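Local coordinates for SWD1-like protein (Myceliophthora thermophila, PDB 6E29) that probably serves as a WD-repeat beta-propeller scaffold, here without the rest of its chain, in the COMPASS histone H3 methyltransferase complex, at residues G43-T48 and S67-S72; V49-L54 and R61-H66; G88-L93 and E104-A109; T29-N34 and Q317-W322. All blocks are in the same frame, centred on the assembly; numbering follows the deposited sequence. Where two conformers were deposited one is given.

Contact 1 (G43-T48 and S67-S72); sequences GRVDGT and SKNITS
The carbonyl oxygen of Arg44 is gripped from opposite faces of its plane. From across the contact Ile70 N donates to Arg44 O over 3.3 Å, nearly straight (170°), arriving above the carbonyl plane, while Gly47 N closes the type I turn Arg44-Gly47 onto the same oxygen at 3.0 Å. Ile70 then fills the flank of that turn. Its CG1, anti to the carbonyl carbon (chi1 -55°), runs past the Arg44 backbone and puts CD1 3.4 Å from Gly47 O; its CB lies 3.7 Å from Gly43 CA. A side chain at Gly43 would collide with Ile70 CB, and one at Gly47 with the backbone of Ser67. In propeller terms, the turn between the second and third strands of one blade rests on the chain entering the innermost strand of the next, 70-75. Within the turn Arg44 holds the Asp46 carboxylate side-on, NE to OD1 at 3.2 Å and NH2 to OD2 at 2.9 Å, a salt bridge fixing both flat groups. Thr48 N reaches Asp46 OD1 from the face opposite Arg44 NE, at 3.2 Å, which makes an Asx turn. Ile70 O, in turn, receives Thr29 OG1 from the preceding blade.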
# COMPACT_ATOMS: atom_id res chain seq x y z
N GLY B 43 -7.58 -8.83 -7.19
CA GLY B 43 -8.48 -7.85 -7.80
C GLY B 43 -8.14 -7.83 -9.28
O GLY B 43 -6.99 -8.11 -9.66
N ARG B 44 -9.14 -7.53 -10.11
CA ARG B 44 -9.02 -7.66 -11.56
C ARG B 44 -9.32 -6.35 -12.25
O ARG B 44 -9.91 -5.42 -11.67
CB ARG B 44 -9.96 -8.76 -12.11
CG ARG B 44 -10.17 -9.88 -11.09
CD ARG B 44 -10.78 -11.14 -11.61
NE ARG B 44 -11.75 -10.96 -12.65
CZ ARG B 44 -12.53 -11.94 -13.12
NH1 ARG B 44 -12.44 -13.16 -12.60
NH2 ARG B 44 -13.39 -11.70 -14.10
N VAL B 45 -8.90 -6.29 -13.51
CA VAL B 45 -9.14 -5.11 -14.34
C VAL B 45 -10.62 -4.76 -14.35
O VAL B 45 -10.99 -3.58 -14.34
CB VAL B 45 -8.62 -5.35 -15.77
CG1 VAL B 45 -9.18 -4.29 -16.74
CG2 VAL B 45 -7.12 -5.39 -15.80
N ASP B 46 -11.49 -5.78 -14.39
CA ASP B 46 -12.93 -5.53 -14.51
C ASP B 46 -13.63 -5.24 -13.18
O ASP B 46 -14.86 -5.22 -13.14
CB ASP B 46 -13.63 -6.69 -15.22
CG ASP B 46 -13.55 -7.99 -14.44
OD1 ASP B 46 -12.86 -8.05 -13.40
OD2 ASP B 46 -14.20 -8.97 -14.85
N GLY B 47 -12.89 -5.05 -12.09
CA GLY B 47 -13.49 -4.73 -10.82
C GLY B 47 -13.88 -5.93 -9.98
O GLY B 47 -14.24 -5.76 -8.81
N THR B 48 -13.78 -7.14 -10.52
CA THR B 48 -14.09 -8.31 -9.71
C THR B 48 -12.96 -8.60 -8.72
O THR B 48 -11.78 -8.38 -9.01
CB THR B 48 -14.33 -9.53 -10.60
OG1 THR B 48 -15.30 -9.22 -11.59
CG2 THR B 48 -14.83 -10.71 -9.76
N SER B 67 -16.59 -2.01 -10.93
CA SER B 67 -16.52 -2.17 -12.38
C SER B 67 -15.24 -1.63 -13.01
O SER B 67 -15.13 -1.65 -14.25
CB SER B 67 -17.73 -1.49 -13.04
OG SER B 67 -17.64 -0.08 -12.86
N LYS B 68 -14.28 -1.13 -12.23
CA LYS B 68 -13.04 -0.63 -12.80
C LYS B 68 -11.90 -1.30 -12.05
O LYS B 68 -12.13 -2.03 -11.08
CB LYS B 68 -12.95 0.93 -12.73
CG LYS B 68 -13.70 1.66 -13.92
CD LYS B 68 -12.91 2.91 -14.40
CE LYS B 68 -13.39 4.22 -13.77
NZ LYS B 68 -12.28 5.20 -13.52
N ASN B 69 -10.66 -1.04 -12.51
CA ASN B 69 -9.49 -1.73 -11.98
C ASN B 69 -9.44 -1.65 -10.46
O ASN B 69 -9.48 -0.56 -9.88
CB ASN B 69 -8.19 -1.15 -12.53
CG ASN B 69 -8.14 -1.14 -14.04
OD1 ASN B 69 -9.15 -1.00 -14.71
ND2 ASN B 69 -6.94 -1.28 -14.59
N ILE B 70 -9.31 -2.81 -9.82
CA ILE B 70 -9.03 -2.81 -8.40
C ILE B 70 -7.63 -2.23 -8.19
O ILE B 70 -6.67 -2.59 -8.88
CB ILE B 70 -9.14 -4.22 -7.81
CG1 ILE B 70 -10.53 -4.79 -8.14
CG2 ILE B 70 -8.83 -4.17 -6.31
CD1 ILE B 70 -11.65 -3.97 -7.45
N THR B 71 -7.51 -1.34 -7.21
CA THR B 71 -6.25 -0.72 -6.86
C THR B 71 -5.69 -1.13 -5.51
O THR B 71 -4.48 -0.99 -5.31
CB THR B 71 -6.39 0.81 -6.86
OG1 THR B 71 -7.52 1.15 -6.06
CG2 THR B 71 -6.63 1.33 -8.31
N SER B 72 -6.50 -1.64 -4.57
CA SER B 72 -5.95 -2.11 -3.31
C SER B 72 -6.90 -3.07 -2.62
O SER B 72 -8.11 -3.12 -2.92
CB SER B 72 -5.59 -0.97 -2.34
OG SER B 72 -6.76 -0.39 -1.78

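Contact 2 (V49-L54 and R61-H66); sequences VVIWDL and RKLRGH
Val49 and Leu63 face each other as an antiparallel hydrogen-bonded pair, with Leu63 N to Val49 O at 2.7 Å and Val49 N to Leu63 O at 2.8 Å. Two residues along, Ile51 and Arg61 repeat the pattern less evenly: Ile51 N to Arg61 O is 2.9 Å, but the return bond from Arg61 N to Ile51 O stretches to 3.4 Å and is weak. The side chains of these four residues share one face of the sheet. There Val49 and Leu63 lean across one another, CG1 of the valine 4.0 Å from CD1 of the leucine, while Ile51 and Arg61 run side by side with Ile51 CG1 3.7 Å from Arg61 CG. Arg61 CG stands between its own backbone N and carbonyl carbon (chi1 52°), which lays it alongside Ile51. On the opposite face the non-hydrogen-bonded pair Val50 and Lys62 meets more loosely, Val50 CG2 lying 4.2 Å from Lys62 CG. Val50 is positioned from its own strand as well, its CG1 resting over the rim of one face of the Trp52 ring. Further out, Ser25 touches both Val50 and Trp52. The hairpin forms the two outer strands of a propeller blade: strand 39-44 flanks strand 48-53 on its inner side, and the face of Val49, Ile51 and Leu63 packs against Leu82, Ser84, Trp94 and Leu96 of the following blade.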
# COMPACT_ATOMS: atom_id res chain seq x y z
N VAL B 49 -13.33 -9.11 -7.54
CA VAL B 49 -12.38 -9.56 -6.54
C VAL B 49 -12.53 -11.05 -6.34
O VAL B 49 -13.66 -11.55 -6.25
CB VAL B 49 -12.57 -8.81 -5.21
CG1 VAL B 49 -11.61 -9.40 -4.14
CG2 VAL B 49 -12.28 -7.32 -5.43
N VAL B 50 -11.40 -11.77 -6.32
CA VAL B 50 -11.39 -13.22 -6.24
C VAL B 50 -10.70 -13.64 -4.95
O VAL B 50 -9.64 -13.12 -4.59
CB VAL B 50 -10.73 -13.86 -7.47
CG1 VAL B 50 -10.75 -15.39 -7.37
CG2 VAL B 50 -11.47 -13.42 -8.73
N ILE B 51 -11.32 -14.56 -4.22
CA ILE B 51 -10.77 -15.13 -3.01
C ILE B 51 -10.32 -16.53 -3.38
O ILE B 51 -11.15 -17.37 -3.72
CB ILE B 51 -11.82 -15.18 -1.89
CG1 ILE B 51 -12.40 -13.77 -1.63
CG2 ILE B 51 -11.24 -15.89 -0.67
CD1 ILE B 51 -11.28 -12.68 -1.47
N TRP B 52 -9.00 -16.78 -3.33
CA TRP B 52 -8.44 -18.11 -3.63
C TRP B 52 -8.18 -18.86 -2.33
O TRP B 52 -7.53 -18.34 -1.43
CB TRP B 52 -7.11 -17.99 -4.38
CG TRP B 52 -7.19 -17.29 -5.67
CD1 TRP B 52 -7.15 -15.93 -5.89
CD2 TRP B 52 -7.28 -17.90 -6.95
NE1 TRP B 52 -7.25 -15.68 -7.24
CE2 TRP B 52 -7.29 -16.87 -7.91
CE3 TRP B 52 -7.33 -19.23 -7.38
CZ2 TRP B 52 -7.38 -17.13 -9.27
CZ3 TRP B 52 -7.39 -19.48 -8.71
CH2 TRP B 52 -7.43 -18.43 -9.64
N ASP B 53 -8.70 -20.08 -2.24
CA ASP B 53 -8.35 -21.00 -1.16
C ASP B 53 -6.97 -21.58 -1.46
O ASP B 53 -6.81 -22.33 -2.42
CB ASP B 53 -9.42 -22.08 -1.10
CG ASP B 53 -9.25 -23.03 0.07
OD1 ASP B 53 -10.28 -23.44 0.65
OD2 ASP B 53 -8.11 -23.37 0.42
N LEU B 54 -5.96 -21.26 -0.61
CA LEU B 54 -4.58 -21.67 -0.91
C LEU B 54 -4.35 -23.17 -0.73
O LEU B 54 -3.44 -23.73 -1.33
CB LEU B 54 -3.58 -20.88 -0.04
CG LEU B 54 -3.70 -19.40 -0.36
CD1 LEU B 54 -2.71 -18.56 0.41
CD2 LEU B 54 -3.52 -19.23 -1.87
N ARG B 61 -14.51 -17.76 -3.72
CA ARG B 61 -15.65 -16.94 -4.10
C ARG B 61 -15.21 -15.78 -4.97
O ARG B 61 -14.03 -15.39 -4.99
CB ARG B 61 -16.41 -16.45 -2.87
CG ARG B 61 -15.57 -15.76 -1.84
CD ARG B 61 -16.45 -14.95 -0.88
NE ARG B 61 -17.74 -15.57 -0.55
CZ ARG B 61 -17.90 -16.39 0.48
NH1 ARG B 61 -16.85 -16.69 1.24
NH2 ARG B 61 -19.09 -16.90 0.78
N LYS B 62 -16.16 -15.27 -5.74
CA LYS B 62 -15.98 -14.10 -6.59
C LYS B 62 -16.91 -13.00 -6.09
O LYS B 62 -18.12 -13.23 -5.92
CB LYS B 62 -16.29 -14.44 -8.06
CG LYS B 62 -15.23 -15.31 -8.76
CD LYS B 62 -15.78 -15.90 -10.03
CE LYS B 62 -14.69 -16.28 -11.02
NZ LYS B 62 -13.66 -17.15 -10.38
N LEU B 63 -16.36 -11.79 -5.89
CA LEU B 63 -17.06 -10.62 -5.39
C LEU B 63 -17.12 -9.58 -6.50
O LEU B 63 -16.08 -9.12 -6.98
CB LEU B 63 -16.37 -10.04 -4.15
CG LEU B 63 -15.96 -11.08 -3.10
CD1 LEU B 63 -14.95 -10.46 -2.13
CD2 LEU B 63 -17.17 -11.61 -2.34
N ARG B 64 -18.33 -9.22 -6.90
CA ARG B 64 -18.51 -8.26 -7.98
C ARG B 64 -19.23 -7.05 -7.39
O ARG B 64 -20.43 -7.09 -7.12
CB ARG B 64 -19.26 -8.91 -9.16
CG ARG B 64 -18.66 -10.30 -9.51
CD ARG B 64 -19.06 -10.83 -10.89
NE ARG B 64 -19.06 -12.30 -10.95
CZ ARG B 64 -18.33 -13.01 -11.81
NH1 ARG B 64 -17.52 -12.38 -12.65
NH2 ARG B 64 -18.40 -14.34 -11.82
N GLY B 65 -18.46 -5.99 -7.14
CA GLY B 65 -19.04 -4.78 -6.61
C GLY B 65 -18.43 -3.59 -7.31
O GLY B 65 -19.01 -2.50 -7.33
N HIS B 66 -17.24 -3.77 -7.86
CA HIS B 66 -16.61 -2.71 -8.62
C HIS B 66 -16.73 -3.04 -10.10
O HIS B 66 -16.88 -4.21 -10.49
CB HIS B 66 -15.11 -2.56 -8.26
CG HIS B 66 -14.82 -2.43 -6.79
ND1 HIS B 66 -14.56 -1.21 -6.19
CD2 HIS B 66 -14.70 -3.36 -5.82
CE1 HIS B 66 -14.31 -1.40 -4.91
NE2 HIS B 66 -14.41 -2.69 -4.65

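Contact 3 (G88-L93 and E104-A109); sequences GWKVIL and EVRFRA
Val91 and Phe107 make the tight side of this contact. Val91 CG2 meets the edge of the phenyl ring, 3.6 Å from Phe107 CE1, and the backbone below the ring is held by Phe107 N to Trp89 O (2.8 Å). Two residues along from that bond, Val91 and Val105 form a hydrogen-bonded pair, with Val105 N 2.7 Å from Val91 O. Phe124 of strand 123-128 covers Val91, Val105 and Phe107 together, and Arg145 adds a cation-pi contact to the ring, so this face is the seam with the next blade. The strands themselves, 90-95 and 100-106, are the outer hairpin of a WD-repeat propeller blade, their short segments antiparallel at 172°. The opposite face is polar and more open. There Glu104, its CG anti to the backbone N (chi1 -176°), runs beside Ile92, CG 3.8 Å from Ile92 CG1, and its extended chain brings OE1 to Lys90 NZ at 3.4 Å. Arg101 is a further salt-bridge partner of that oxygen, and Lys90 NZ also donates to Gly65 O; the link from Arg106 is less sure. Were Glu104 cut back to an alanine, Lys90 and Arg101 would probably lose their shared counter-charge and the flank of Ile92 its cover. At the exposed end Trp89 lies flat, one ring face over the Arg108-Ala109 peptide, with CD1 3.3 Å from Ala109 C, while Trp89 CA approaches Ala109 O at 3.2 Å.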
# COMPACT_ATOMS: atom_id res chain seq x y z
N GLY B 88 -12.60 3.26 -10.12
CA GLY B 88 -13.93 3.80 -10.35
C GLY B 88 -14.49 4.51 -9.14
O GLY B 88 -15.72 4.62 -9.02
N TRP B 89 -13.62 4.97 -8.22
CA TRP B 89 -13.93 5.88 -7.11
C TRP B 89 -14.58 5.21 -5.90
O TRP B 89 -15.12 5.88 -5.04
CB TRP B 89 -14.86 7.04 -7.54
CG TRP B 89 -14.48 7.77 -8.80
CD1 TRP B 89 -13.39 7.51 -9.61
CD2 TRP B 89 -15.16 8.89 -9.38
NE1 TRP B 89 -13.37 8.40 -10.66
CE2 TRP B 89 -14.44 9.25 -10.55
CE3 TRP B 89 -16.31 9.62 -9.04
CZ2 TRP B 89 -14.83 10.32 -11.37
CZ3 TRP B 89 -16.68 10.68 -9.84
CH2 TRP B 89 -15.95 11.03 -11.00
N LYS B 90 -14.55 3.89 -5.79
CA LYS B 90 -15.33 3.22 -4.77
C LYS B 90 -14.44 2.42 -3.82
O LYS B 90 -13.37 1.90 -4.20
CB LYS B 90 -16.36 2.28 -5.41
CG LYS B 90 -17.26 2.97 -6.42
CD LYS B 90 -18.14 1.96 -7.21
CE LYS B 90 -19.18 1.26 -6.36
NZ LYS B 90 -19.95 0.24 -7.17
N VAL B 91 -14.88 2.33 -2.58
CA VAL B 91 -14.31 1.45 -1.56
C VAL B 91 -15.45 0.61 -0.97
O VAL B 91 -16.51 1.15 -0.62
CB VAL B 91 -13.61 2.26 -0.45
CG1 VAL B 91 -13.13 1.35 0.66
CG2 VAL B 91 -12.41 3.02 -1.00
N ILE B 92 -15.22 -0.70 -0.85
CA ILE B 92 -16.24 -1.64 -0.37
C ILE B 92 -15.64 -2.51 0.73
O ILE B 92 -14.50 -2.99 0.59
CB ILE B 92 -16.79 -2.53 -1.51
CG1 ILE B 92 -17.56 -1.69 -2.54
CG2 ILE B 92 -17.64 -3.69 -0.96
CD1 ILE B 92 -18.01 -2.52 -3.77
N LEU B 93 -16.40 -2.73 1.80
CA LEU B 93 -16.05 -3.67 2.85
C LEU B 93 -16.92 -4.90 2.66
O LEU B 93 -18.15 -4.82 2.82
CB LEU B 93 -16.26 -3.12 4.26
CG LEU B 93 -15.70 -4.14 5.26
CD1 LEU B 93 -14.24 -4.27 5.07
CD2 LEU B 93 -15.97 -3.68 6.65
N GLU B 104 -20.10 0.25 1.93
CA GLU B 104 -19.70 0.76 0.62
C GLU B 104 -19.60 2.29 0.65
O GLU B 104 -20.56 2.96 1.03
CB GLU B 104 -20.73 0.33 -0.41
CG GLU B 104 -20.38 0.72 -1.81
CD GLU B 104 -21.35 0.10 -2.81
OE1 GLU B 104 -21.11 0.26 -4.02
OE2 GLU B 104 -22.35 -0.52 -2.38
N VAL B 105 -18.47 2.83 0.19
CA VAL B 105 -18.21 4.27 0.25
C VAL B 105 -17.72 4.73 -1.12
O VAL B 105 -16.76 4.18 -1.66
CB VAL B 105 -17.16 4.60 1.33
CG1 VAL B 105 -16.94 6.15 1.44
CG2 VAL B 105 -17.57 3.99 2.68
N ARG B 106 -18.41 5.73 -1.69
CA ARG B 106 -18.08 6.28 -3.00
C ARG B 106 -17.46 7.67 -2.87
O ARG B 106 -18.02 8.55 -2.20
CB ARG B 106 -19.32 6.34 -3.90
CG ARG B 106 -20.05 4.99 -3.92
CD ARG B 106 -21.30 5.04 -4.79
NE ARG B 106 -22.50 4.73 -4.00
CZ ARG B 106 -22.87 3.51 -3.66
NH1 ARG B 106 -22.13 2.49 -4.05
NH2 ARG B 106 -23.98 3.29 -2.94
N PHE B 107 -16.32 7.87 -3.51
CA PHE B 107 -15.61 9.14 -3.46
C PHE B 107 -15.83 9.90 -4.77
O PHE B 107 -16.64 9.50 -5.61
CB PHE B 107 -14.12 8.92 -3.17
CG PHE B 107 -13.85 8.34 -1.81
CD1 PHE B 107 -13.70 6.96 -1.66
CD2 PHE B 107 -13.79 9.15 -0.68
CE1 PHE B 107 -13.48 6.40 -0.40
CE2 PHE B 107 -13.57 8.60 0.58
CZ PHE B 107 -13.40 7.21 0.71
N ARG B 108 -15.10 10.99 -4.98
CA ARG B 108 -15.24 11.78 -6.20
C ARG B 108 -14.02 11.66 -7.11
O ARG B 108 -13.81 12.50 -7.99
CB ARG B 108 -15.50 13.25 -5.85
CG ARG B 108 -16.27 13.48 -4.54
CD ARG B 108 -16.33 14.99 -4.20
NE ARG B 108 -14.99 15.60 -4.23
CZ ARG B 108 -14.37 16.16 -3.18
NH1 ARG B 108 -14.95 16.22 -1.99
NH2 ARG B 108 -13.15 16.68 -3.33
N ALA B 109 -13.24 10.59 -6.95
CA ALA B 109 -11.93 10.47 -7.57
C ALA B 109 -11.47 9.03 -7.44
O ALA B 109 -11.89 8.30 -6.52
CB ALA B 109 -10.91 11.42 -6.90

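Contact 4 (T29-N34 and Q317-W322); sequences TCVRFN and QGVIEW
The ring of Phe33 turns its edge to strand 317-322: Glu321 O lies near the ring plane, 3.8 Å from Phe33 CE2, and Trp322 O approaches CD2 obliquely at 3.3 Å. His323 adds an edge-to-face ring contact. The guanidinium of Arg32 has a water at its edge, in plane, whereas Glu321 OE1 comes to it obliquely, the two flat groups 51° apart; the Arg32 NE to Glu321 OE1 salt bridge is long at 3.8 Å. These are the innermost strands of the first and last blades of the propeller, running parallel (3°) without a direct hydrogen bond between them. Side chains and water therefore fill the seam. Glu321 sets CG, anti to its carbonyl carbon (chi1 -73°), 3.0 Å from Val31 O; the bend at chi2 then swings the carboxylate so that OE1 takes a proton from the same water, which accepts from Phe33 N. Its stronger ionic partner is Arg222. A leucine in place of Glu321 would probably cost Arg222 this counter-charge and rob the water of its acceptor in this strand. Val319 and Val31 pass alongside with opposite headings, Val319 CG1 4.0 Å from Val31 CG2, and the contact buries Val31 N, which has no polar partner. At the other end a second water accepts from Val319 N at 2.9 Å and donates to Thr29 O at 3.1 Å.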
# COMPACT_ATOMS: atom_id res chain seq x y z
N THR B 29 -4.85 -7.30 -11.09
CA THR B 29 -4.13 -6.04 -10.93
C THR B 29 -3.50 -5.91 -9.57
O THR B 29 -2.63 -5.05 -9.39
CB THR B 29 -5.05 -4.82 -11.13
OG1 THR B 29 -6.14 -4.87 -10.20
CG2 THR B 29 -5.59 -4.78 -12.51
N CYS B 30 -3.89 -6.74 -8.61
CA CYS B 30 -3.43 -6.61 -7.23
C CYS B 30 -3.66 -7.96 -6.55
O CYS B 30 -4.62 -8.65 -6.88
CB CYS B 30 -4.20 -5.47 -6.56
SG CYS B 30 -4.16 -5.26 -4.76
N VAL B 31 -2.83 -8.28 -5.54
CA VAL B 31 -3.02 -9.47 -4.71
C VAL B 31 -2.67 -9.12 -3.27
O VAL B 31 -1.89 -8.21 -3.03
CB VAL B 31 -2.13 -10.64 -5.13
CG1 VAL B 31 -2.76 -11.35 -6.31
CG2 VAL B 31 -0.74 -10.11 -5.41
N ARG B 32 -3.23 -9.87 -2.31
CA ARG B 32 -2.95 -9.66 -0.89
C ARG B 32 -3.34 -10.94 -0.15
O ARG B 32 -4.47 -11.40 -0.29
CB ARG B 32 -3.77 -8.49 -0.26
CG ARG B 32 -3.26 -8.08 1.09
CD ARG B 32 -2.16 -6.97 0.87
NE ARG B 32 -1.43 -6.60 2.07
CZ ARG B 32 -1.63 -5.48 2.78
NH1 ARG B 32 -2.60 -4.62 2.41
NH2 ARG B 32 -0.86 -5.23 3.84
N PHE B 33 -2.40 -11.50 0.61
CA PHE B 33 -2.70 -12.66 1.47
C PHE B 33 -3.43 -12.20 2.73
O PHE B 33 -3.18 -11.09 3.20
CB PHE B 33 -1.41 -13.36 1.88
CG PHE B 33 -0.71 -14.08 0.77
CD1 PHE B 33 -1.13 -15.37 0.44
CD2 PHE B 33 0.38 -13.52 0.08
CE1 PHE B 33 -0.50 -16.13 -0.61
CE2 PHE B 33 1.02 -14.30 -0.97
CZ PHE B 33 0.55 -15.61 -1.29
N ASN B 34 -4.30 -13.05 3.30
CA ASN B 34 -4.85 -12.72 4.62
C ASN B 34 -3.77 -13.04 5.67
O ASN B 34 -2.66 -13.46 5.34
CB ASN B 34 -6.20 -13.44 4.86
CG ASN B 34 -6.06 -14.96 5.05
OD1 ASN B 34 -5.01 -15.53 4.80
ND2 ASN B 34 -7.15 -15.62 5.50
N GLN B 317 6.30 -7.51 -14.57
CA GLN B 317 5.52 -7.82 -13.39
C GLN B 317 5.05 -6.53 -12.70
O GLN B 317 5.76 -5.52 -12.70
CB GLN B 317 6.33 -8.66 -12.39
CG GLN B 317 6.93 -9.91 -13.02
CD GLN B 317 5.86 -10.94 -13.31
OE1 GLN B 317 4.85 -10.99 -12.62
NE2 GLN B 317 6.07 -11.75 -14.32
N GLY B 318 3.86 -6.58 -12.11
CA GLY B 318 3.32 -5.45 -11.39
C GLY B 318 3.32 -5.64 -9.90
O GLY B 318 4.38 -5.62 -9.25
N VAL B 319 2.12 -5.79 -9.32
CA VAL B 319 2.02 -5.86 -7.85
C VAL B 319 2.64 -7.16 -7.38
O VAL B 319 2.38 -8.22 -7.97
CB VAL B 319 0.55 -5.78 -7.40
CG1 VAL B 319 0.35 -6.35 -5.97
CG2 VAL B 319 0.08 -4.32 -7.46
N ILE B 320 3.39 -7.11 -6.26
CA ILE B 320 3.94 -8.35 -5.70
C ILE B 320 3.58 -8.40 -4.22
O ILE B 320 3.38 -7.38 -3.57
CB ILE B 320 5.47 -8.45 -5.90
CG1 ILE B 320 6.15 -7.28 -5.18
CG2 ILE B 320 5.81 -8.43 -7.44
CD1 ILE B 320 7.62 -7.31 -5.28
N GLU B 321 3.55 -9.61 -3.67
CA GLU B 321 3.18 -9.78 -2.26
C GLU B 321 3.83 -11.05 -1.75
O GLU B 321 3.79 -12.08 -2.44
CB GLU B 321 1.67 -9.94 -2.06
CG GLU B 321 0.93 -8.66 -2.26
CD GLU B 321 1.30 -7.64 -1.19
OE1 GLU B 321 1.44 -8.01 0.01
OE2 GLU B 321 1.47 -6.47 -1.58
N TRP B 322 4.43 -11.00 -0.57
CA TRP B 322 4.93 -12.21 0.06
C TRP B 322 3.86 -12.88 0.93
O TRP B 322 3.04 -12.19 1.56
CB TRP B 322 6.11 -11.89 0.97
CG TRP B 322 7.38 -11.41 0.30
CD1 TRP B 322 7.69 -10.12 -0.06
CD2 TRP B 322 8.54 -12.20 0.01
NE1 TRP B 322 8.98 -10.07 -0.56
CE2 TRP B 322 9.52 -11.33 -0.50
CE3 TRP B 322 8.86 -13.56 0.16
CZ2 TRP B 322 10.77 -11.77 -0.89
CZ3 TRP B 322 10.11 -13.99 -0.24
CH2 TRP B 322 11.04 -13.10 -0.74
O HOH W 1 -0.11 -5.47 -11.07
O HOH W 2 -0.03 -9.94 1.03

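Overall arrangement
The four contacts follow the logic of a seven-bladed propeller. Contact 2 lies within the blade begun by strand 28-33 and contact 3 within that begun by strand 70-75, while contact 1 ties those two blades together, its centre about 11 Å from that of contact 2 and 12 Å from that of contact 3. Along the chain contact 2 falls within contact 1, contact 3 follows, and contact 4 embraces them all, joining the first of these blades to the last. Strand 19-23 completes that last blade, so both ends of the domain help close the ring. Contacts 3 and 4 stay about 21 Å apart between centres; contacts 1 and 4 touch, at about 13 Å, through neighbouring strands 28-33 and 39-44.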